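Local coordinates for protein agglutinin (Rhizoctonia solani, PDB 4G9M) that probably binds carbohydrates as a lectin of the ricin-type beta-trefoil family and assembles as a domain-swapped dimer, at residues F99-A104 / F109-K114; K114-A119 / T132-W137. One frame throughout, in Å; residues are numbered along the deposited sequence.

Contact 1. Residues F99-A104 / F109-K114; sequences FAIEAA and FVLDLK
Ile101 and Ala103 pair with Leu111 and Phe109 through two backbone hydrogen bonds. Leu111 N donates to Ile101 O at 3.0 Å, and Ala103 N donates to Phe109 O at 2.9 Å with an N-H...O angle of 168°. They flank Glu102 and Val110, an antiparallel non-hydrogen-bonded pair with CA atoms 4.3 Å apart. Here Val110 CA and Glu102 CA add CA-H...O contacts to the same two carbonyls.

The direct pairing stops there. The strands meet at 128°, short of antiparallel, and water 1 takes the place of the second bond of the Ile101/Leu111 pair, accepting from Ile101 N at 2.9 Å and donating to Leu111 O at 2.8 Å.

Apolar contacts fall on both faces. Glu102 lays its CG methylene against Val110 CG1 at 3.6 Å, with Ala100 CB farther off on that face. Val110 CG1 is set beside its own backbone N (chi1 -69°), which turns it to this neighbour. On the other face Ile101 CG2 meets Leu111 CD2 at 4.0 Å, and strand 137-141 packs against Ile101.

Polar backbone atoms in this buried place are thus satisfied partly by each other and, where the strands diverge, through water 1.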
loop_
_atom_site.group_PDB
_atom_site.type_symbol
_atom_site.label_atom_id
_atom_site.label_comp_id
_atom_site.label_asym_id
_atom_site.label_seq_id
_atom_site.Cartn_x
_atom_site.Cartn_y
_atom_site.Cartn_z
ATOM N N PHE B 99 7.184 1.732 -2.891
ATOM C CA PHE B 99 5.814 1.292 -3.091
ATOM C C PHE B 99 5.580 0.859 -4.535
ATOM O O PHE B 99 6.115 1.458 -5.471
ATOM C CB PHE B 99 4.842 2.446 -2.770
ATOM C CG PHE B 99 4.837 2.880 -1.313
ATOM C CD1 PHE B 99 5.755 3.806 -0.839
ATOM C CD2 PHE B 99 3.912 2.343 -0.427
ATOM C CE1 PHE B 99 5.747 4.200 0.497
ATOM C CE2 PHE B 99 3.906 2.725 0.911
ATOM C CZ PHE B 99 4.823 3.651 1.368
ATOM N N ALA B 100 4.758 -0.168 -4.718
ATOM C CA ALA B 100 4.230 -0.487 -6.038
ATOM C C ALA B 100 3.039 0.412 -6.319
ATOM O O ALA B 100 2.288 0.773 -5.404
ATOM C CB ALA B 100 3.809 -1.948 -6.111
ATOM N N ILE B 101 2.876 0.795 -7.582
ATOM C CA ILE B 101 1.732 1.607 -7.986
ATOM C C ILE B 101 0.869 0.782 -8.919
ATOM O O ILE B 101 1.174 0.631 -10.105
ATOM C CB ILE B 101 2.172 2.913 -8.666
ATOM C CG1 ILE B 101 3.047 3.720 -7.701
ATOM C CG2 ILE B 101 0.949 3.718 -9.090
ATOM C CD1 ILE B 101 3.741 4.882 -8.383
ATOM N N GLU B 102 -0.191 0.217 -8.352
ATOM C CA GLU B 102 -1.018 -0.797 -9.009
ATOM C C GLU B 102 -2.224 -0.160 -9.670
ATOM O O GLU B 102 -2.823 0.749 -9.111
ATOM C CB GLU B 102 -1.575 -1.757 -7.948
ATOM C CG GLU B 102 -1.066 -3.164 -7.948
ATOM C CD GLU B 102 -1.729 -4.008 -6.870
ATOM O OE1 GLU B 102 -2.837 -3.642 -6.413
ATOM O OE2 GLU B 102 -1.145 -5.031 -6.477
ATOM N N ALA B 103 -2.617 -0.644 -10.845
ATOM C CA ALA B 103 -3.896 -0.211 -11.408
ATOM C C ALA B 103 -5.038 -0.809 -10.589
ATOM O O ALA B 103 -5.169 -2.039 -10.503
ATOM C CB ALA B 103 -4.002 -0.646 -12.879
ATOM N N ALA B 104 -5.872 0.046 -10.005
ATOM C CA ALA B 104 -6.881 -0.398 -9.042
ATOM C C ALA B 104 -7.897 -1.363 -9.643
ATOM O O ALA B 104 -8.388 -2.257 -8.962
ATOM C CB ALA B 104 -7.589 0.791 -8.434
ATOM N N PHE B 109 -1.497 -5.413 -12.851
ATOM C CA PHE B 109 -0.626 -4.456 -13.540
ATOM C C PHE B 109 -0.144 -3.321 -12.663
ATOM O O PHE B 109 -0.929 -2.716 -11.928
ATOM C CB PHE B 109 -1.308 -3.910 -14.792
ATOM C CG PHE B 109 -1.568 -4.970 -15.821
ATOM C CD1 PHE B 109 -0.579 -5.342 -16.720
ATOM C CD2 PHE B 109 -2.779 -5.629 -15.852
ATOM C CE1 PHE B 109 -0.809 -6.346 -17.649
ATOM C CE2 PHE B 109 -3.021 -6.643 -16.782
ATOM C CZ PHE B 109 -2.026 -6.995 -17.679
ATOM N N VAL B 110 1.154 -3.030 -12.776
ATOM C CA VAL B 110 1.777 -1.914 -12.067
ATOM C C VAL B 110 2.539 -0.995 -13.019
ATOM O O VAL B 110 2.882 -1.398 -14.128
ATOM C CB VAL B 110 2.752 -2.393 -10.965
ATOM C CG1 VAL B 110 1.983 -3.060 -9.807
ATOM C CG2 VAL B 110 3.824 -3.309 -11.532
ATOM N N LEU B 111 2.812 0.230 -12.567
ATOM C CA LEU B 111 3.663 1.162 -13.298
ATOM C C LEU B 111 5.085 0.629 -13.312
ATOM O O LEU B 111 5.652 0.308 -12.266
ATOM C CB LEU B 111 3.641 2.557 -12.667
ATOM C CG LEU B 111 2.645 3.560 -13.263
ATOM C CD1 LEU B 111 1.253 3.004 -13.276
ATOM C CD2 LEU B 111 2.689 4.883 -12.505
ATOM N N ASP B 112 5.662 0.574 -14.501
ATOM C CA ASP B 112 6.929 -0.123 -14.717
ATOM C C ASP B 112 7.871 0.764 -15.521
ATOM O O ASP B 112 7.531 1.204 -16.606
ATOM C CB ASP B 112 6.619 -1.434 -15.466
ATOM C CG ASP B 112 7.848 -2.243 -15.809
ATOM O OD1 ASP B 112 8.808 -1.708 -16.405
ATOM O OD2 ASP B 112 7.835 -3.460 -15.527
ATOM N N LEU B 113 9.062 1.037 -14.998
ATOM C CA LEU B 113 10.069 1.714 -15.809
ATOM C C LEU B 113 10.733 0.664 -16.702
ATOM O O LEU B 113 11.513 -0.172 -16.235
ATOM C CB LEU B 113 11.093 2.450 -14.927
ATOM C CG LEU B 113 12.127 3.322 -15.658
ATOM C CD1 LEU B 113 11.455 4.342 -16.580
ATOM C CD2 LEU B 113 12.995 4.044 -14.649
ATOM N N LYS B 114 10.407 0.717 -17.991
ATOM C CA LYS B 114 10.716 -0.344 -18.945
ATOM C C LYS B 114 12.161 -0.858 -18.887
ATOM O O LYS B 114 13.108 -0.102 -19.105
ATOM C CB LYS B 114 10.388 0.141 -20.366
ATOM C CG LYS B 114 10.510 -0.911 -21.472
ATOM C CD LYS B 114 10.243 -0.253 -22.816
ATOM C CE LYS B 114 10.320 -1.229 -23.970
ATOM N NZ LYS B 114 10.247 -0.495 -25.272
HETATM O O HOH W 1 4.900 0.059 -9.582
#

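Contact 2. Residues K114-A119 / T132-W137; sequences KESNPA and TDNQKW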
loop_
_atom_site.group_PDB
_atom_site.type_symbol
_atom_site.label_atom_id
_atom_site.label_comp_id
_atom_site.label_asym_id
_atom_site.label_seq_id
_atom_site.Cartn_x
_atom_site.Cartn_y
_atom_site.Cartn_z
ATOM N N LYS B 114 10.407 0.717 -17.991
ATOM C CA LYS B 114 10.716 -0.344 -18.945
ATOM C C LYS B 114 12.161 -0.858 -18.887
ATOM O O LYS B 114 13.108 -0.102 -19.105
ATOM C CB LYS B 114 10.388 0.141 -20.366
ATOM C CG LYS B 114 10.510 -0.911 -21.472
ATOM C CD LYS B 114 10.243 -0.253 -22.816
ATOM C CE LYS B 114 10.320 -1.229 -23.970
ATOM N NZ LYS B 114 10.247 -0.495 -25.272
ATOM N N GLU B 115 12.303 -2.142 -18.561
ATOM C CA GLU B 115 13.587 -2.844 -18.652
ATOM C C GLU B 115 14.643 -2.225 -17.724
ATOM O O GLU B 115 15.844 -2.320 -17.979
ATOM C CB GLU B 115 14.070 -2.903 -20.112
ATOM C CG GLU B 115 13.211 -3.825 -21.006
ATOM C CD GLU B 115 13.465 -3.645 -22.493
ATOM O OE1 GLU B 115 14.096 -2.639 -22.891
ATOM O OE2 GLU B 115 13.006 -4.509 -23.270
ATOM N N SER B 116 14.176 -1.577 -16.663
ATOM C CA SER B 116 15.052 -0.967 -15.656
ATOM C C SER B 116 16.110 -0.029 -16.253
ATOM O O SER B 116 17.202 0.122 -15.699
ATOM C CB SER B 116 15.750 -2.050 -14.831
ATOM O OG SER B 116 14.835 -3.024 -14.377
ATOM N N ASN B 117 15.781 0.606 -17.372
ATOM C CA ASN B 117 16.723 1.472 -18.077
ATOM C C ASN B 117 16.809 2.866 -17.445
ATOM O O ASN B 117 15.804 3.582 -17.352
ATOM C CB ASN B 117 16.310 1.560 -19.548
ATOM C CG ASN B 117 17.396 2.125 -20.439
ATOM O OD1 ASN B 117 18.280 2.868 -19.993
ATOM N ND2 ASN B 117 17.323 1.787 -21.726
ATOM N N PRO B 118 18.011 3.258 -16.993
ATOM C CA PRO B 118 18.159 4.571 -16.359
ATOM C C PRO B 118 18.315 5.726 -17.348
ATOM O O PRO B 118 18.572 6.849 -16.913
ATOM C CB PRO B 118 19.436 4.410 -15.533
ATOM C CG PRO B 118 20.234 3.403 -16.272
ATOM C CD PRO B 118 19.239 2.445 -16.885
ATOM N N ALA B 119 18.181 5.461 -18.647
ATOM C CA ALA B 119 18.314 6.505 -19.659
ATOM C C ALA B 119 17.145 7.476 -19.597
ATOM O O ALA B 119 16.024 7.077 -19.285
ATOM C CB ALA B 119 18.396 5.898 -21.041
ATOM N N THR B 132 9.842 -6.670 -9.355
ATOM C CA THR B 132 11.210 -6.273 -9.645
ATOM C C THR B 132 11.385 -4.802 -9.252
ATOM O O THR B 132 10.404 -4.046 -9.171
ATOM C CB THR B 132 11.577 -6.513 -11.132
ATOM O OG1 THR B 132 10.577 -5.932 -11.979
ATOM C CG2 THR B 132 11.650 -8.006 -11.436
ATOM N N ASP B 133 12.622 -4.392 -8.969
ATOM C CA ASP B 133 12.876 -3.042 -8.451
ATOM C C ASP B 133 12.445 -1.909 -9.390
ATOM O O ASP B 133 12.143 -0.817 -8.936
ATOM C CB ASP B 133 14.351 -2.867 -8.048
ATOM C CG ASP B 133 14.683 -3.558 -6.745
ATOM O OD1 ASP B 133 13.769 -4.168 -6.150
ATOM O OD2 ASP B 133 15.855 -3.488 -6.310
ATOM N N ASN B 134 12.389 -2.172 -10.700
ATOM C CA ASN B 134 11.935 -1.133 -11.637
ATOM C C ASN B 134 10.421 -0.930 -11.572
ATOM O O ASN B 134 9.869 -0.031 -12.217
ATOM C CB ASN B 134 12.363 -1.450 -13.064
ATOM C CG ASN B 134 11.754 -2.739 -13.573
ATOM O OD1 ASN B 134 11.828 -3.780 -12.910
ATOM N ND2 ASN B 134 11.119 -2.672 -14.733
ATOM N N GLN B 135 9.756 -1.765 -10.771
ATOM C CA GLN B 135 8.317 -1.636 -10.554
ATOM C C GLN B 135 8.029 -1.140 -9.137
ATOM O O GLN B 135 6.934 -1.344 -8.602
ATOM C CB GLN B 135 7.620 -2.983 -10.772
ATOM C CG GLN B 135 8.045 -3.716 -12.030
ATOM C CD GLN B 135 7.277 -5.002 -12.221
ATOM O OE1 GLN B 135 7.203 -5.839 -11.310
ATOM N NE2 GLN B 135 6.671 -5.162 -13.399
ATOM N N LYS B 136 9.023 -0.500 -8.520
ATOM C CA LYS B 136 8.867 0.051 -7.174
ATOM C C LYS B 136 9.331 1.485 -7.210
ATOM O O LYS B 136 10.296 1.810 -7.908
ATOM C CB LYS B 136 9.691 -0.731 -6.155
ATOM C CG LYS B 136 9.228 -2.177 -5.978
ATOM C CD LYS B 136 10.290 -3.003 -5.279
ATOM C CE LYS B 136 10.011 -4.486 -5.494
ATOM N NZ LYS B 136 11.203 -5.308 -5.148
ATOM N N TRP B 137 8.650 2.336 -6.444
ATOM C CA TRP B 137 8.894 3.773 -6.494
ATOM C C TRP B 137 9.036 4.338 -5.092
ATOM O O TRP B 137 8.262 3.998 -4.193
ATOM C CB TRP B 137 7.734 4.473 -7.222
ATOM C CG TRP B 137 7.525 3.940 -8.641
ATOM C CD1 TRP B 137 6.804 2.828 -9.005
ATOM C CD2 TRP B 137 8.054 4.487 -9.855
ATOM N NE1 TRP B 137 6.861 2.649 -10.375
ATOM C CE2 TRP B 137 7.615 3.659 -10.916
ATOM C CE3 TRP B 137 8.859 5.597 -10.153
ATOM C CZ2 TRP B 137 7.951 3.911 -12.241
ATOM C CZ3 TRP B 137 9.190 5.846 -11.466
ATOM C CH2 TRP B 137 8.723 5.011 -12.501
HETATM O O HOH W 2 15.033 -3.929 -11.770
#
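Ser116 and Asn134 carry this contact, their CA atoms 5.1 Å apart where two loops of the beta-trefoil meet: 114-119 turns through two left-handed residues, Glu115 (phi 62°) and Ser116, with Asn117 N bonded to Lys114 O, while 132-137 makes a 3-10 turn closed by Gln135 N to Thr132 O. The second loop holds Gln135, Lys136 and Trp137, the QxW motif of ricin-type trefoil lectins.

Across the gap Ser116 OG comes over the face of the Asn134 amide. It lies 3.2 Å from Asn134 CG, almost straight above that atom, with OD1 and ND2 both farther away. This is a contact without a direct hydrogen bond, since the angle from OG to OD1 is poor. In Asn134, chi1 (62°) carries the amide toward Ser116, and chi2 turns its face to OG.

Both ends of that amide are bonded, which fixes its rotation and tells oxygen from nitrogen. Thr132 OG1 donates to Asn134 OD1 at 2.7 Å, tilted 22° from the carbonyl plane, and ND2 donates to Leu113 O.

Each loop is also braced internally. Asn117 OD1 accepts from Ala119 N at 2.9 Å in an Asx turn, the donor standing above the carbonyl plane. Lys136, just after the 3-10 turn, returns its NZ to Asp133 OD1 at 3.0 Å in a salt bridge, and Asp96 gives NZ a second carboxylate, so its charge is probably well compensated.

Water 2 completes the junction: it lies 2.8 Å from Ser116 OG and accepts a weak hydrogen bond from Asn134 N at 3.4 Å.

Overall arrangement
The two contacts follow one another along the chain and share Lys114; their centres are 10 Å apart. Segment 132-137 reaches back to both strands of contact 1. Toward 109-114, Gln135 NE2 bonds Asp112 OD2 and Trp137 NE1 bonds Leu111 O. Toward 99-104, Phe99 N is 2.8 Å from Trp137 O, and Trp137 CD1 packs 3.7 Å from Ile101 CD1, so the QxW tryptophan touches both strands. In ricin-type lectins an Asp and the Asn before QxW bind the sugar, and the Gln positions the Asp. Asp112, Asn134 and Gln135 match this, consistent with a site here, though no sugar is modelled in either contact.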